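Local coordinates for choline/ethanolamine kinase family protein (Mesorhizobium loti, PDB 3DXQ) that probably phosphorylates ethanolamine or a similar small amino alcohol, as a phosphotransferase with a kinase-like fold, at residues K116-G121 / R228-G233; N221-L226 / I245-C250. All coordinates share one frame; numbering follows the deposited sequence.

Interaction 1: K116-G121 / R228-G233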
loop_
_atom_site.group_PDB
_atom_site.type_symbol
_atom_site.label_atom_id
_atom_site.label_comp_id
_atom_site.label_asym_id
_atom_site.label_seq_id
_atom_site.Cartn_x
_atom_site.Cartn_y
_atom_site.Cartn_z
ATOM N N LYS A 116 3.747 12.123 -9.251
ATOM C CA LYS A 116 4.182 13.260 -8.476
ATOM C C LYS A 116 5.094 12.794 -7.359
ATOM O O LYS A 116 6.141 13.420 -7.109
ATOM C CB LYS A 116 2.982 14.005 -7.906
ATOM C CG LYS A 116 3.319 15.419 -7.437
ATOM C CD LYS A 116 2.026 16.219 -7.213
ATOM C CE LYS A 116 2.254 17.547 -6.541
ATOM N NZ LYS A 116 0.950 18.037 -6.055
ATOM N N LEU A 117 4.703 11.689 -6.722
ATOM C CA LEU A 117 5.462 11.125 -5.606
ATOM C C LEU A 117 6.829 10.687 -6.026
ATOM O O LEU A 117 7.817 11.156 -5.484
ATOM C CB LEU A 117 4.727 9.934 -4.976
ATOM C CG LEU A 117 5.479 9.142 -3.895
ATOM C CD1 LEU A 117 5.807 10.061 -2.714
ATOM C CD2 LEU A 117 4.707 7.883 -3.446
ATOM N N HIS A 118 6.880 9.765 -6.978
ATOM C CA HIS A 118 8.153 9.185 -7.426
ATOM C C HIS A 118 9.048 10.230 -8.058
ATOM O O HIS A 118 10.252 10.206 -7.909
ATOM C CB HIS A 118 7.908 8.047 -8.399
ATOM C CG HIS A 118 7.104 6.925 -7.824
ATOM N ND1 HIS A 118 6.400 6.039 -8.603
ATOM C CD2 HIS A 118 6.874 6.562 -6.541
ATOM C CE1 HIS A 118 5.779 5.169 -7.827
ATOM N NE2 HIS A 118 6.055 5.459 -6.570
ATOM N N GLY A 119 8.443 11.177 -8.741
ATOM C CA GLY A 119 9.182 12.275 -9.354
ATOM C C GLY A 119 9.563 13.383 -8.418
ATOM O O GLY A 119 10.174 14.354 -8.863
ATOM N N SER A 120 9.216 13.261 -7.137
ATOM C CA SER A 120 9.522 14.315 -6.138
ATOM C C SER A 120 10.945 14.236 -5.561
ATOM O O SER A 120 11.750 13.386 -5.923
ATOM C CB SER A 120 8.542 14.232 -4.971
ATOM O OG SER A 120 8.844 13.119 -4.134
ATOM N N GLY A 121 11.240 15.137 -4.644
ATOM C CA GLY A 121 12.515 15.111 -3.952
ATOM C C GLY A 121 12.409 14.371 -2.631
ATOM O O GLY A 121 13.382 14.319 -1.874
ATOM N N ARG A 228 -0.714 4.626 -18.255
ATOM C CA ARG A 228 -0.646 5.716 -19.200
ATOM C C ARG A 228 -0.549 7.036 -18.459
ATOM O O ARG A 228 0.231 7.884 -18.850
ATOM C CB ARG A 228 -1.848 5.693 -20.146
ATOM C CG ARG A 228 -1.902 6.849 -21.151
ATOM C CD ARG A 228 -3.115 6.729 -22.076
ATOM N NE ARG A 228 -2.952 5.632 -23.036
ATOM C CZ ARG A 228 -2.273 5.715 -24.185
ATOM N NH1 ARG A 228 -1.669 6.850 -24.552
ATOM N NH2 ARG A 228 -2.190 4.649 -24.972
ATOM N N ALA A 229 -1.335 7.208 -17.397
ATOM C CA ALA A 229 -1.311 8.453 -16.623
ATOM C C ALA A 229 -0.008 8.570 -15.881
ATOM O O ALA A 229 0.511 9.664 -15.716
ATOM C CB ALA A 229 -2.491 8.527 -15.645
ATOM N N TYR A 230 0.512 7.432 -15.428
ATOM C CA TYR A 230 1.773 7.410 -14.677
ATOM C C TYR A 230 3.004 7.744 -15.516
ATOM O O TYR A 230 3.830 8.548 -15.092
ATOM C CB TYR A 230 1.984 6.047 -14.005
ATOM C CG TYR A 230 3.267 5.965 -13.240
ATOM C CD1 TYR A 230 3.404 6.594 -12.002
ATOM C CD2 TYR A 230 4.371 5.308 -13.767
ATOM C CE1 TYR A 230 4.614 6.562 -11.307
ATOM C CE2 TYR A 230 5.578 5.245 -13.063
ATOM C CZ TYR A 230 5.691 5.860 -11.845
ATOM O OH TYR A 230 6.887 5.794 -11.177
ATOM N N PHE A 231 3.113 7.108 -16.685
ATOM C CA PHE A 231 4.285 7.213 -17.551
ATOM C C PHE A 231 4.251 8.376 -18.511
ATOM O O PHE A 231 5.276 8.721 -19.083
ATOM C CB PHE A 231 4.408 5.959 -18.416
ATOM C CG PHE A 231 4.832 4.724 -17.671
ATOM C CD1 PHE A 231 6.011 4.706 -16.927
ATOM C CD2 PHE A 231 4.082 3.576 -17.749
ATOM C CE1 PHE A 231 6.404 3.549 -16.251
ATOM C CE2 PHE A 231 4.471 2.420 -17.094
ATOM C CZ PHE A 231 5.633 2.401 -16.345
ATOM N N GLY A 232 3.074 8.954 -18.734
ATOM C CA GLY A 232 2.934 10.072 -19.673
ATOM C C GLY A 232 2.908 9.538 -21.090
ATOM O O GLY A 232 3.198 10.266 -22.052
ATOM N N GLY A 233 2.554 8.261 -21.212
ATOM C CA GLY A 233 2.462 7.602 -22.510
ATOM C C GLY A 233 2.138 6.151 -22.295
ATOM O O GLY A 233 2.263 5.640 -21.209
#
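His118 and Tyr230 join the C-terminal ends of helices 106-118 and 220-231. Both helices belong to the largely helical C-terminal lobe of a kinase-like phosphotransferase fold. The link is a single polar one. His118 ND1 and Tyr230 OH are 2.6 Å apart in a fairly straight hydrogen bond, with an angle of 157°. Either group could be the donor. The rings do not stack. Each meets the other at its rim, the planes are turned by 76°, and the centroids lie 5.4 Å apart. Two torsions bring the groups together. The phenol of Tyr230 leaves its helix with CG anti to the backbone N (chi1 179°), and this carries OH out to the imidazole. His118 instead has CG beside its backbone N, and its CB already points at helix 220-231.

The close packing is around the two rings. Phe114, Arg115, Leu206, Leu209 and Pro205 press on Tyr230. Pro205, Ala174 and Cys176 touch the imidazole. Asp208 OD2 bonds His118 NE2, so both ring nitrogens are engaged and the ring's rotation is fixed from two ends. Phe231, next to Tyr230, has the tyrosine CD2 3.6 Å above one face of its ring, offset toward the rim.

The other side is loose. Gly119, Gly121 and Gly232 are exposed and lie in the turns that follow the helices. Gly232 has a positive phi, and its N still bonds Arg228 O as the helix ends. In the turn after helix 106-118, Leu117 O accepts two bonds, from Ser120 N at 3.0 Å and, in the carbonyl plane, from Ser120 OG at 2.6 Å.

Interaction 2: N221-L226 / I245-C250; sequences NQDEEL and IYKAMC
The carboxylate of Asp223 is the flat group that meets Lys247. Neither of its faces receives an atom of 245-250. The ammonium group comes instead to OD2, on the syn lone pair, which is the side of the other oxygen. Lys247 NZ donates to Asp223 OD2 at 2.6 Å, a hydrogen bond that is also a salt bridge. The bond is one-sided, because NZ stays 4.2 Å from Asp223 OD1. That second oxygen is not idle: it bonds Ser213 OG on helix 206-215. The carboxylate is thus gripped at both oxygens, which fixes its rotation.

The two side chains reach for each other from opposite directions. They need the length, since the nearest CA atoms, those of Asp223 and Lys247, are 11.1 Å apart. The lysine spans most of this gap. Its chain is nearly extended but bends at chi3 (141°) before NZ arrives. CE follows NZ to the same oxygen and lies 3.5 Å from Asp223 OD2. On the way the lysine rests on Ser213 and Val214.

Asp223 is buried and Lys247 partly exposed. The positive neighbour would be expected to favour the charged carboxylate. A second salt bridge, from Glu224 to Arg240, binds the same pair of helices nearby.

The salt bridge joins two consecutive helices, 220-231 and 237-263, which run steeply across each other here, with helix 206-215 beside them. It belongs to the helical C-terminal lobe of the APH and choline kinase-like phosphotransferase fold.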
loop_
_atom_site.group_PDB
_atom_site.type_symbol
_atom_site.label_atom_id
_atom_site.label_comp_id
_atom_site.label_asym_id
_atom_site.label_seq_id
_atom_site.Cartn_x
_atom_site.Cartn_y
_atom_site.Cartn_z
ATOM N N ASN A 221 -8.229 -2.681 -18.483
ATOM C CA ASN A 221 -8.484 -1.298 -18.871
ATOM C C ASN A 221 -7.991 -0.297 -17.834
ATOM O O ASN A 221 -7.369 0.689 -18.176
ATOM C CB ASN A 221 -9.982 -1.094 -19.127
ATOM C CG ASN A 221 -10.451 -1.857 -20.324
ATOM O OD1 ASN A 221 -11.448 -2.591 -20.272
ATOM N ND2 ASN A 221 -9.705 -1.738 -21.415
ATOM N N GLN A 222 -8.271 -0.580 -16.567
ATOM C CA GLN A 222 -7.861 0.276 -15.480
ATOM C C GLN A 222 -6.341 0.345 -15.398
ATOM O O GLN A 222 -5.762 1.434 -15.178
ATOM C CB GLN A 222 -8.457 -0.228 -14.165
ATOM C CG GLN A 222 -9.960 -0.002 -14.051
ATOM C CD GLN A 222 -10.547 -0.604 -12.802
ATOM O OE1 GLN A 222 -10.642 -1.835 -12.667
ATOM N NE2 GLN A 222 -11.009 0.249 -11.911
ATOM N N ASP A 223 -5.700 -0.810 -15.586
ATOM C CA ASP A 223 -4.241 -0.873 -15.614
ATOM C C ASP A 223 -3.661 0.001 -16.714
ATOM O O ASP A 223 -2.679 0.699 -16.474
ATOM C CB ASP A 223 -3.753 -2.311 -15.779
ATOM C CG ASP A 223 -3.867 -3.116 -14.505
ATOM O OD1 ASP A 223 -4.217 -2.555 -13.446
ATOM O OD2 ASP A 223 -3.586 -4.320 -14.562
ATOM N N GLU A 224 -4.250 -0.014 -17.908
ATOM C CA GLU A 224 -3.770 0.854 -18.982
ATOM C C GLU A 224 -3.952 2.309 -18.587
ATOM O O GLU A 224 -3.072 3.122 -18.760
ATOM C CB GLU A 224 -4.519 0.611 -20.298
ATOM C CG GLU A 224 -4.260 -0.751 -20.919
ATOM C CD GLU A 224 -2.764 -1.064 -21.025
ATOM O OE1 GLU A 224 -2.009 -0.237 -21.613
ATOM O OE2 GLU A 224 -2.358 -2.134 -20.496
ATOM N N GLU A 225 -5.123 2.634 -18.078
ATOM C CA GLU A 225 -5.395 3.994 -17.680
ATOM C C GLU A 225 -4.397 4.451 -16.601
ATOM O O GLU A 225 -3.917 5.579 -16.656
ATOM C CB GLU A 225 -6.844 4.141 -17.204
ATOM C CG GLU A 225 -7.262 5.585 -17.066
ATOM C CD GLU A 225 -8.513 5.742 -16.256
ATOM O OE1 GLU A 225 -9.495 5.030 -16.519
ATOM O OE2 GLU A 225 -8.505 6.589 -15.350
ATOM N N LEU A 226 -4.083 3.561 -15.650
ATOM C CA LEU A 226 -3.130 3.838 -14.553
ATOM C C LEU A 226 -1.724 4.084 -15.094
ATOM O O LEU A 226 -1.085 5.073 -14.771
ATOM C CB LEU A 226 -3.085 2.640 -13.592
ATOM C CG LEU A 226 -2.058 2.615 -12.452
ATOM C CD1 LEU A 226 -2.344 3.715 -11.364
ATOM C CD2 LEU A 226 -1.970 1.227 -11.825
ATOM N N ILE A 245 4.430 -8.594 -12.623
ATOM C CA ILE A 245 5.295 -9.352 -11.721
ATOM C C ILE A 245 5.018 -8.993 -10.256
ATOM O O ILE A 245 4.900 -9.887 -9.384
ATOM C CB ILE A 245 6.794 -9.118 -12.062
ATOM C CG1 ILE A 245 7.204 -10.019 -13.224
ATOM C CG2 ILE A 245 7.688 -9.418 -10.886
ATOM C CD1 ILE A 245 6.998 -11.475 -12.922
ATOM N N TYR A 246 4.896 -7.694 -9.993
ATOM C CA TYR A 246 4.607 -7.225 -8.644
ATOM C C TYR A 246 3.177 -7.561 -8.216
ATOM O O TYR A 246 2.945 -7.848 -7.037
ATOM C CB TYR A 246 4.907 -5.724 -8.495
ATOM C CG TYR A 246 6.393 -5.411 -8.600
ATOM C CD1 TYR A 246 7.328 -6.100 -7.837
ATOM C CD2 TYR A 246 6.856 -4.418 -9.453
ATOM C CE1 TYR A 246 8.693 -5.824 -7.936
ATOM C CE2 TYR A 246 8.219 -4.120 -9.554
ATOM C CZ TYR A 246 9.138 -4.832 -8.792
ATOM O OH TYR A 246 10.491 -4.537 -8.883
ATOM N N LYS A 247 2.220 -7.530 -9.143
ATOM C CA LYS A 247 0.881 -8.009 -8.808
ATOM C C LYS A 247 1.016 -9.389 -8.152
ATOM O O LYS A 247 0.466 -9.626 -7.089
ATOM C CB LYS A 247 -0.010 -8.128 -10.045
ATOM C CG LYS A 247 -0.778 -6.887 -10.461
ATOM C CD LYS A 247 -1.428 -7.138 -11.821
ATOM C CE LYS A 247 -2.818 -6.553 -11.946
ATOM N NZ LYS A 247 -3.356 -6.621 -13.349
ATOM N N ALA A 248 1.781 -10.282 -8.773
ATOM C CA ALA A 248 1.951 -11.635 -8.240
ATOM C C ALA A 248 2.711 -11.624 -6.914
ATOM O O ALA A 248 2.268 -12.236 -5.951
ATOM C CB ALA A 248 2.655 -12.558 -9.264
HETATM N N MSE A 249 3.847 -10.937 -6.861
HETATM C CA MSE A 249 4.664 -10.915 -5.646
HETATM C C MSE A 249 3.978 -10.250 -4.473
HETATM O O MSE A 249 4.207 -10.628 -3.333
HETATM C CB MSE A 249 5.992 -10.211 -5.896
HETATM C CG MSE A 249 6.961 -10.969 -6.782
HETATM SE SE MSE A 249 7.041 -12.895 -6.364
HETATM C CE MSE A 249 8.805 -13.224 -6.987
ATOM N N CYS A 250 3.166 -9.240 -4.761
ATOM C CA CYS A 250 2.396 -8.541 -3.750
ATOM C C CYS A 250 1.439 -9.488 -3.054
ATOM O O CYS A 250 1.396 -9.569 -1.842
ATOM C CB CYS A 250 1.618 -7.411 -4.405
ATOM S SG CYS A 250 0.825 -6.316 -3.250
#

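From the N terminus, the chain first builds the strand-rich lobe with its five-stranded sheet and then enters helix 106-118. Segment 116-121 ends that helix. The chain then passes through more helices and short strands before helix 220-231, which supplies 221-226 and, directly after it, 228-233. Interaction 1 closes the long loop here, with 106 residues between its segments. Interaction 2 closes a short one, with 18 residues between, when 245-250 follows on helix 237-263. The loops cross rather than nest, because the segments alternate. Helix 220-231 is shared, and it ties helix 106-118 to helix 237-263. The contact centres lie about 15 Å apart.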